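Local coordinates for uncharacterized protein (PDB 4QPV) that is of unknown function but belongs to the DUF1672 family, with a fold built on a repeat of a kinked helix followed by three beta strands, at residues A[49-54]-A[79-84]; A[127-132]-A[200-205]; A[227-230]-A[236-239]. All blocks are in the same frame, centred on the assembly; numbering follows the deposited sequence. Where two conformers were deposited one is given.

Contact 1: A[49-54]-A[79-84]; sequences DKIAKR and VEVFVH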
loop_
_atom_site.group_PDB
_atom_site.type_symbol
_atom_site.label_atom_id
_atom_site.label_comp_id
_atom_site.label_asym_id
_atom_site.label_seq_id
_atom_site.Cartn_x
_atom_site.Cartn_y
_atom_site.Cartn_z
ATOM N N ASP A 49 1.425 5.780 22.367
ATOM C CA ASP A 49 0.988 7.147 22.038
ATOM C C ASP A 49 2.140 8.063 21.588
ATOM O O ASP A 49 1.996 8.797 20.611
ATOM C CB ASP A 49 0.243 7.789 23.220
ATOM C CG ASP A 49 -1.079 7.107 23.559
ATOM O OD1 ASP A 49 -1.566 6.301 22.732
ATOM O OD2 ASP A 49 -1.605 7.354 24.659
ATOM N N LYS A 50 3.261 8.028 22.292
ATOM C CA LYS A 50 4.405 8.870 21.938
ATOM C C LYS A 50 4.951 8.457 20.578
ATOM O O LYS A 50 5.235 9.314 19.751
ATOM C CB LYS A 50 5.517 8.747 23.008
ATOM C CG LYS A 50 6.811 9.531 22.704
ATOM C CD LYS A 50 6.572 11.047 22.728
ATOM C CE LYS A 50 7.868 11.802 22.886
ATOM N NZ LYS A 50 7.625 13.211 23.294
ATOM N N ILE A 51 5.072 7.142 20.344
ATOM C CA ILE A 51 5.644 6.646 19.083
ATOM C C ILE A 51 4.707 7.025 17.924
ATOM O O ILE A 51 5.183 7.494 16.879
ATOM C CB ILE A 51 5.968 5.123 19.143
ATOM C CG1 ILE A 51 7.090 4.818 20.168
ATOM C CG2 ILE A 51 6.341 4.586 17.753
ATOM C CD1 ILE A 51 7.103 3.294 20.664
ATOM N N ALA A 52 3.385 6.869 18.131
ATOM C CA ALA A 52 2.371 7.246 17.133
ATOM C C ALA A 52 2.486 8.737 16.788
ATOM O O ALA A 52 2.522 9.094 15.610
ATOM C CB ALA A 52 0.976 6.928 17.654
ATOM N N LYS A 53 2.624 9.598 17.823
ATOM C CA LYS A 53 2.764 11.047 17.659
ATOM C C LYS A 53 4.032 11.379 16.856
ATOM O O LYS A 53 3.970 12.217 15.947
ATOM C CB LYS A 53 2.799 11.741 19.055
ATOM C CG LYS A 53 3.009 13.252 18.985
ATOM C CD LYS A 53 2.767 13.965 20.316
ATOM C CE LYS A 53 3.863 13.776 21.335
ATOM N NZ LYS A 53 3.678 14.690 22.494
ATOM N N ARG A 54 5.170 10.730 17.197
ATOM C CA ARG A 54 6.448 10.957 16.486
ATOM C C ARG A 54 6.365 10.465 15.025
ATOM O O ARG A 54 6.902 11.122 14.128
ATOM C CB ARG A 54 7.639 10.309 17.222
ATOM C CG ARG A 54 7.931 10.950 18.603
ATOM C CD ARG A 54 8.580 12.321 18.454
ATOM N NE ARG A 54 10.040 12.232 18.458
ATOM C CZ ARG A 54 10.858 13.184 18.013
ATOM N NH1 ARG A 54 10.369 14.281 17.448
ATOM N NH2 ARG A 54 12.168 13.042 18.125
ATOM N N VAL A 79 11.428 0.191 17.039
ATOM C CA VAL A 79 9.985 0.143 16.816
ATOM C C VAL A 79 9.687 0.556 15.378
ATOM O O VAL A 79 10.578 1.016 14.649
ATOM C CB VAL A 79 9.205 1.023 17.834
ATOM C CG1 VAL A 79 9.431 0.539 19.272
ATOM C CG2 VAL A 79 9.574 2.511 17.690
ATOM N N GLU A 80 8.439 0.384 14.986
ATOM C CA GLU A 80 7.955 0.740 13.652
ATOM C C GLU A 80 6.512 1.216 13.750
ATOM O O GLU A 80 5.711 0.602 14.456
ATOM C CB GLU A 80 8.081 -0.448 12.706
ATOM C CG GLU A 80 7.731 -0.131 11.255
ATOM C CD GLU A 80 8.096 -1.268 10.325
ATOM O OE1 GLU A 80 8.612 -2.303 10.811
ATOM O OE2 GLU A 80 7.877 -1.119 9.104
ATOM N N VAL A 81 6.195 2.318 13.052
ATOM C CA VAL A 81 4.856 2.919 13.040
ATOM C C VAL A 81 4.263 2.792 11.654
ATOM O O VAL A 81 4.860 3.289 10.699
ATOM C CB VAL A 81 4.833 4.416 13.469
ATOM C CG1 VAL A 81 3.405 4.905 13.713
ATOM C CG2 VAL A 81 5.706 4.674 14.675
ATOM N N PHE A 82 3.088 2.177 11.556
ATOM C CA PHE A 82 2.327 2.048 10.314
ATOM C C PHE A 82 1.377 3.233 10.337
ATOM O O PHE A 82 0.836 3.543 11.406
ATOM C CB PHE A 82 1.584 0.709 10.282
ATOM C CG PHE A 82 2.491 -0.460 9.996
ATOM C CD1 PHE A 82 3.382 -0.930 10.968
ATOM C CD2 PHE A 82 2.461 -1.097 8.761
ATOM C CE1 PHE A 82 4.240 -1.995 10.691
ATOM C CE2 PHE A 82 3.322 -2.166 8.487
ATOM C CZ PHE A 82 4.198 -2.609 9.452
ATOM N N VAL A 83 1.220 3.920 9.203
ATOM C CA VAL A 83 0.367 5.097 9.112
ATOM C C VAL A 83 -0.575 4.989 7.903
ATOM O O VAL A 83 -0.254 4.327 6.923
ATOM C CB VAL A 83 1.175 6.433 9.060
ATOM C CG1 VAL A 83 2.074 6.621 10.293
ATOM C CG2 VAL A 83 1.988 6.562 7.754
ATOM N N HIS A 84 -1.721 5.663 7.989
ATOM C CA HIS A 84 -2.653 5.805 6.886
ATOM C C HIS A 84 -2.795 7.287 6.602
ATOM O O HIS A 84 -2.936 8.102 7.522
ATOM C CB HIS A 84 -4.028 5.151 7.159
ATOM C CG HIS A 84 -4.994 5.299 6.010
ATOM N ND1 HIS A 84 -4.827 4.595 4.829
ATOM C CD2 HIS A 84 -6.101 6.080 5.898
ATOM C CE1 HIS A 84 -5.841 4.947 4.046
ATOM N NE2 HIS A 84 -6.637 5.829 4.643
#
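Ile51, on helix 48-63, meets Val79 and Val81 of strand 78-87 where the helix packs on one face of the three-stranded antiparallel sheet 67-75, 78-87, 90-98, in a fold described as a kinked-helix-beta-beta-beta repeat. The axes of the two short segments come within 8.5 Å and run at 59° to each other, so the helix lies slantwise over the central strand of the three, and the nearest backbones are those of Ala52 and Val81, with CA atoms 6.5 Å apart. Ile51 and Val79 reach toward each other tip to tip. The CD1 of Ile51 rests against both methyls of Val79, 3.9 Å from CG1 and 3.9 Å from CG2. Val81 is set obliquely to Ile51; the exact position of its methyls is doubtful, since the modelled CG2 sits too close to CG2 of Ile51 and the side chain has a second conformer. Val79 and Val81 alternate with Glu80 along the strand: the two valines direct their CB atoms to the helix, whereas the CB of Glu80 points away from it. The carboxylate of Glu80 is hydrogen-bonded to Ser75 and Ser95. Phe43 of helix 38-46 touches both Ile51 and Val79, and Phe98 of strand 90-98 lies beside both valines, so the contact belongs to a largely apolar layer between helices and sheet. In Ile51 a chi1 of -65° puts CG1 beside the backbone nitrogen and CG2 anti to it, and from there Ile51 CG2 meets Val79 CG2 at 3.8 Å.

Contact 2: A[127-132]-A[200-205]; sequences SGFEYR and KSFRDG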
loop_
_atom_site.group_PDB
_atom_site.type_symbol
_atom_site.label_atom_id
_atom_site.label_comp_id
_atom_site.label_asym_id
_atom_site.label_seq_id
_atom_site.Cartn_x
_atom_site.Cartn_y
_atom_site.Cartn_z
ATOM N N SER A 127 2.667 6.818 -4.410
ATOM C CA SER A 127 1.570 5.933 -4.814
ATOM C C SER A 127 0.233 6.632 -4.490
ATOM O O SER A 127 -0.737 6.520 -5.239
ATOM C CB SER A 127 1.684 4.587 -4.102
ATOM O OG SER A 127 0.515 3.798 -4.255
ATOM N N GLY A 128 0.224 7.379 -3.375
ATOM C CA GLY A 128 -0.942 8.134 -2.921
ATOM C C GLY A 128 -1.259 9.289 -3.871
ATOM O O GLY A 128 -2.421 9.631 -4.085
ATOM N N PHE A 129 -0.211 9.881 -4.477
ATOM C CA PHE A 129 -0.363 10.954 -5.467
ATOM C C PHE A 129 -0.913 10.372 -6.773
ATOM O O PHE A 129 -1.773 10.984 -7.413
ATOM C CB PHE A 129 0.988 11.647 -5.721
ATOM C CG PHE A 129 1.446 12.647 -4.684
ATOM C CD1 PHE A 129 1.753 12.241 -3.387
ATOM C CD2 PHE A 129 1.640 13.981 -5.025
ATOM C CE1 PHE A 129 2.212 13.169 -2.435
ATOM C CE2 PHE A 129 2.089 14.909 -4.077
ATOM C CZ PHE A 129 2.390 14.492 -2.794
ATOM N N GLU A 130 -0.441 9.158 -7.131
ATOM C CA GLU A 130 -0.903 8.429 -8.309
ATOM C C GLU A 130 -2.366 8.054 -8.143
ATOM O O GLU A 130 -3.133 8.174 -9.099
ATOM C CB GLU A 130 -0.044 7.185 -8.596
ATOM C CG GLU A 130 1.356 7.500 -9.115
ATOM C CD GLU A 130 1.499 8.221 -10.449
ATOM O OE1 GLU A 130 0.477 8.479 -11.125
ATOM O OE2 GLU A 130 2.658 8.490 -10.840
ATOM N N TYR A 131 -2.770 7.686 -6.903
ATOM C CA TYR A 131 -4.172 7.395 -6.617
ATOM C C TYR A 131 -5.021 8.623 -6.901
ATOM O O TYR A 131 -5.992 8.519 -7.648
ATOM C CB TYR A 131 -4.371 6.929 -5.173
ATOM C CG TYR A 131 -5.840 6.866 -4.800
ATOM C CD1 TYR A 131 -6.677 5.886 -5.340
ATOM C CD2 TYR A 131 -6.415 7.840 -3.982
ATOM C CE1 TYR A 131 -8.038 5.841 -5.023
ATOM C CE2 TYR A 131 -7.772 7.801 -3.658
ATOM C CZ TYR A 131 -8.575 6.795 -4.174
ATOM O OH TYR A 131 -9.903 6.755 -3.840
ATOM N N ARG A 132 -4.662 9.775 -6.315
ATOM C CA ARG A 132 -5.404 11.016 -6.540
ATOM C C ARG A 132 -5.482 11.362 -8.032
ATOM O O ARG A 132 -6.571 11.663 -8.522
ATOM C CB ARG A 132 -4.778 12.174 -5.757
ATOM C CG ARG A 132 -5.530 13.477 -5.969
ATOM C CD ARG A 132 -4.905 14.601 -5.192
ATOM N NE ARG A 132 -5.616 15.844 -5.467
ATOM C CZ ARG A 132 -5.251 17.038 -5.010
ATOM N NH1 ARG A 132 -4.178 17.162 -4.236
ATOM N NH2 ARG A 132 -5.949 18.118 -5.331
ATOM N N LYS A 200 -7.727 19.637 -11.131
ATOM C CA LYS A 200 -7.272 19.878 -12.505
ATOM C C LYS A 200 -5.797 20.282 -12.503
ATOM O O LYS A 200 -5.013 19.678 -13.244
ATOM C CB LYS A 200 -8.149 20.922 -13.222
ATOM C CG LYS A 200 -9.403 20.290 -13.811
ATOM C CD LYS A 200 -10.162 21.220 -14.752
ATOM C CE LYS A 200 -11.353 20.516 -15.359
ATOM N NZ LYS A 200 -12.227 21.453 -16.109
ATOM N N SER A 201 -5.422 21.258 -11.636
ATOM C CA SER A 201 -4.044 21.735 -11.487
ATOM C C SER A 201 -3.141 20.606 -10.977
ATOM O O SER A 201 -1.985 20.517 -11.387
ATOM C CB SER A 201 -3.987 22.932 -10.542
ATOM O OG SER A 201 -2.655 23.333 -10.267
ATOM N N PHE A 202 -3.674 19.740 -10.088
ATOM C CA PHE A 202 -2.921 18.611 -9.533
ATOM C C PHE A 202 -2.543 17.635 -10.635
ATOM O O PHE A 202 -1.386 17.225 -10.720
ATOM C CB PHE A 202 -3.714 17.883 -8.433
ATOM C CG PHE A 202 -2.983 16.683 -7.864
ATOM C CD1 PHE A 202 -2.056 16.834 -6.838
ATOM C CD2 PHE A 202 -3.194 15.407 -8.384
ATOM C CE1 PHE A 202 -1.371 15.728 -6.324
ATOM C CE2 PHE A 202 -2.492 14.305 -7.888
ATOM C CZ PHE A 202 -1.602 14.467 -6.843
ATOM N N ARG A 203 -3.525 17.255 -11.464
ATOM C CA ARG A 203 -3.337 16.305 -12.555
ATOM C C ARG A 203 -2.361 16.860 -13.596
ATOM O O ARG A 203 -1.494 16.111 -14.046
ATOM C CB ARG A 203 -4.678 15.903 -13.189
ATOM C CG ARG A 203 -5.521 14.990 -12.271
ATOM C CD ARG A 203 -6.743 14.401 -12.978
ATOM N NE ARG A 203 -7.657 15.444 -13.456
ATOM C CZ ARG A 203 -8.725 15.881 -12.793
ATOM N NH1 ARG A 203 -9.050 15.352 -11.616
ATOM N NH2 ARG A 203 -9.485 16.840 -13.306
ATOM N N ASP A 204 -2.449 18.177 -13.911
ATOM C CA ASP A 204 -1.527 18.867 -14.825
ATOM C C ASP A 204 -0.097 18.832 -14.250
ATOM O O ASP A 204 0.857 18.548 -14.977
ATOM C CB ASP A 204 -1.976 20.338 -15.051
ATOM C CG ASP A 204 -3.101 20.545 -16.059
ATOM O OD1 ASP A 204 -3.688 19.539 -16.517
ATOM O OD2 ASP A 204 -3.399 21.714 -16.380
ATOM N N GLY A 205 0.014 19.087 -12.951
ATOM C CA GLY A 205 1.279 19.076 -12.215
ATOM C C GLY A 205 1.972 17.726 -12.240
ATOM O O GLY A 205 3.193 17.658 -12.427
HETATM O O HOH W 1 -8.498 13.421 -9.233
#
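Phe129, on helix 116-133, meets Phe202 of helix 199-212 with both its ring and its backbone. The two rings are inclined at 33° with centroids 5.9 Å apart, and Phe129 CD2 approaches Phe202 CE1 to 3.7 Å. The carbonyl O of Phe129 lies at the rim of the Phe202 ring, near its plane and 3.4 Å from CE2. Ile90 of strand 90-98 and Met206 pack on Phe129 from outside the pair. One turn further on, Arg132 reaches over a face of the same ring. Its chain is fully extended (chi1 180°), which carries CD over the ring centre in a CH-pi contact, 3.5 Å from the Phe202 centroid. Beyond CD the guanidinium lies flat on the ring, its plane turned only 12° from it, and forms an off-centre cation-pi pair with CZ 4.1 Å from the centroid. At the end of the segment the carbonyl O of Arg132 receives a hydrogen bond from a water, which in turn accepts from Arg203 NH1. The guanidinium has further partners: NE forms a salt bridge with Asp199, NH2 bonds to the carbonyl of Glu197 and NH1 to that of Ile195. These bonds fix its rotation on the aromatic face, so a buried positive charge is probably balanced by Asp199, carbonyl oxygens and pi electrons together.

Contact 3: A[227-230]-A[236-239]; sequences STKD and NTID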
loop_
_atom_site.group_PDB
_atom_site.type_symbol
_atom_site.label_atom_id
_atom_site.label_comp_id
_atom_site.label_asym_id
_atom_site.label_seq_id
_atom_site.Cartn_x
_atom_site.Cartn_y
_atom_site.Cartn_z
ATOM N N SER A 227 -8.734 -16.970 -3.295
ATOM C CA SER A 227 -9.793 -17.871 -3.730
ATOM C C SER A 227 -10.644 -18.349 -2.536
ATOM O O SER A 227 -10.109 -18.548 -1.444
ATOM C CB SER A 227 -9.195 -19.081 -4.435
ATOM O OG SER A 227 -10.215 -19.977 -4.834
ATOM N N THR A 228 -11.942 -18.562 -2.750
ATOM C CA THR A 228 -12.814 -19.126 -1.710
ATOM C C THR A 228 -12.934 -20.648 -1.911
ATOM O O THR A 228 -13.628 -21.308 -1.137
ATOM C CB THR A 228 -14.204 -18.454 -1.674
ATOM O OG1 THR A 228 -14.845 -18.648 -2.927
ATOM C CG2 THR A 228 -14.142 -16.963 -1.328
ATOM N N LYS A 229 -12.267 -21.205 -2.940
ATOM C CA LYS A 229 -12.258 -22.659 -3.204
ATOM C C LYS A 229 -11.486 -23.396 -2.125
ATOM O O LYS A 229 -10.375 -22.992 -1.800
ATOM C CB LYS A 229 -11.601 -23.003 -4.557
ATOM C CG LYS A 229 -12.272 -22.408 -5.783
ATOM C CD LYS A 229 -11.465 -22.770 -7.019
ATOM C CE LYS A 229 -12.111 -22.286 -8.291
ATOM N NZ LYS A 229 -11.364 -22.766 -9.486
ATOM N N ASP A 230 -12.024 -24.523 -1.638
ATOM C CA ASP A 230 -11.299 -25.341 -0.659
ATOM C C ASP A 230 -10.110 -26.031 -1.345
ATOM O O ASP A 230 -9.099 -26.293 -0.705
ATOM C CB ASP A 230 -12.232 -26.397 -0.026
ATOM C CG ASP A 230 -13.538 -25.867 0.548
ATOM O OD1 ASP A 230 -13.502 -24.840 1.271
ATOM O OD2 ASP A 230 -14.593 -26.494 0.296
ATOM N N ASN A 236 -6.585 -25.220 -11.841
ATOM C CA ASN A 236 -8.064 -25.202 -11.873
ATOM C C ASN A 236 -8.692 -23.777 -11.744
ATOM O O ASN A 236 -9.920 -23.649 -11.770
ATOM C CB ASN A 236 -8.670 -26.183 -10.835
ATOM C CG ASN A 236 -8.574 -25.773 -9.370
ATOM O OD1 ASN A 236 -8.397 -24.601 -9.008
ATOM N ND2 ASN A 236 -8.697 -26.749 -8.492
ATOM N N THR A 237 -7.877 -22.723 -11.666
ATOM C CA THR A 237 -8.435 -21.381 -11.546
ATOM C C THR A 237 -7.920 -20.473 -12.690
ATOM O O THR A 237 -8.450 -19.372 -12.857
ATOM C CB THR A 237 -8.142 -20.834 -10.114
ATOM O OG1 THR A 237 -8.623 -21.800 -9.172
ATOM C CG2 THR A 237 -8.814 -19.464 -9.821
ATOM N N ILE A 238 -6.912 -20.926 -13.481
ATOM C CA ILE A 238 -6.359 -20.110 -14.576
ATOM C C ILE A 238 -7.455 -19.676 -15.583
ATOM O O ILE A 238 -7.498 -18.497 -15.943
ATOM C CB ILE A 238 -5.148 -20.753 -15.307
ATOM C CG1 ILE A 238 -4.546 -19.826 -16.412
ATOM C CG2 ILE A 238 -5.460 -22.151 -15.869
ATOM C CD1 ILE A 238 -4.034 -18.508 -15.955
ATOM N N ASP A 239 -8.323 -20.600 -16.023
ATOM C CA ASP A 239 -9.367 -20.250 -16.998
ATOM C C ASP A 239 -10.302 -19.181 -16.460
ATOM O O ASP A 239 -10.596 -18.225 -17.174
ATOM C CB ASP A 239 -10.166 -21.466 -17.442
ATOM C CG ASP A 239 -9.351 -22.289 -18.396
ATOM O OD1 ASP A 239 -9.400 -22.001 -19.620
ATOM O OD2 ASP A 239 -8.653 -23.214 -17.930
#
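Lys229 and Thr237 reach toward each other tip to tip, the long side chain from the loop 227-230 meeting the short one near the start of helix 234-249. Beyond CG the lysine is stretched out straight, with CG beside its own backbone nitrogen (chi1 -61°), and this carries NZ across to Thr237 OG1, to which it donates a hydrogen bond of 2.9 Å. Lys229 NZ also forms a salt bridge with Glu240, its strongest polar partner, one turn further along the helix. The aliphatic end follows the same line, with CE 3.6 Å from Thr237 OG1. Asn236 is set differently: its side chain and that of Lys229 slide past each other in opposite directions, and its OD1 comes 3.5 Å from Lys229 NZ without bonding to it. The carbonyl O of Asn236 also sits near the ammonium group, at an angle unsuited to a hydrogen bond. The Thr237 hydroxyl in turn donates to Asn236 OD1 over 2.8 Å, in the plane of that carbonyl and at a C=O...O angle of 156°. One hydroxyl thus accepts from the lysine and gives to the asparagine, which links two neighbouring residues to the loop. Strands 220-227 and 259-265 pair in parallel with helix 234-249 between them, a beta-alpha-beta crossover, and the loop is its first connection. It begins with an ST turn, in which Ser227 OG accepts from Lys229 N at 3.1 Å and steadies the bend from which the lysine departs. The amide nitrogen of Asn236 is bound to the carbonyl of Asn231 inside the loop. Thr237 also touches Phe232, Ile264 and Ile282. Its CB lies 3.8 Å from Lys229 NZ.

Contacts 1, 2 and 3 follow one another along the single chain without interleaving. Contacts 1 and 2 are the nearer pair, not in touch, with centres 26 Å and nearest atoms about 8 Å apart, and strand 90-98 joins them: it pairs with strand 78-87 of contact 1, and its Ile90 packs on Phe129 and Arg132 of contact 2. Contact 3 is remote, its centre 38 Å from that of contact 1, on the opposite side of the chain's centre, and 36 Å from that of contact 2. It belongs to the mixed sheet through strand 220-227. Each contact holds a different part: helix 48-63 on its sheet, helix 116-133 on helix 199-212, and a loop on helix 234-249.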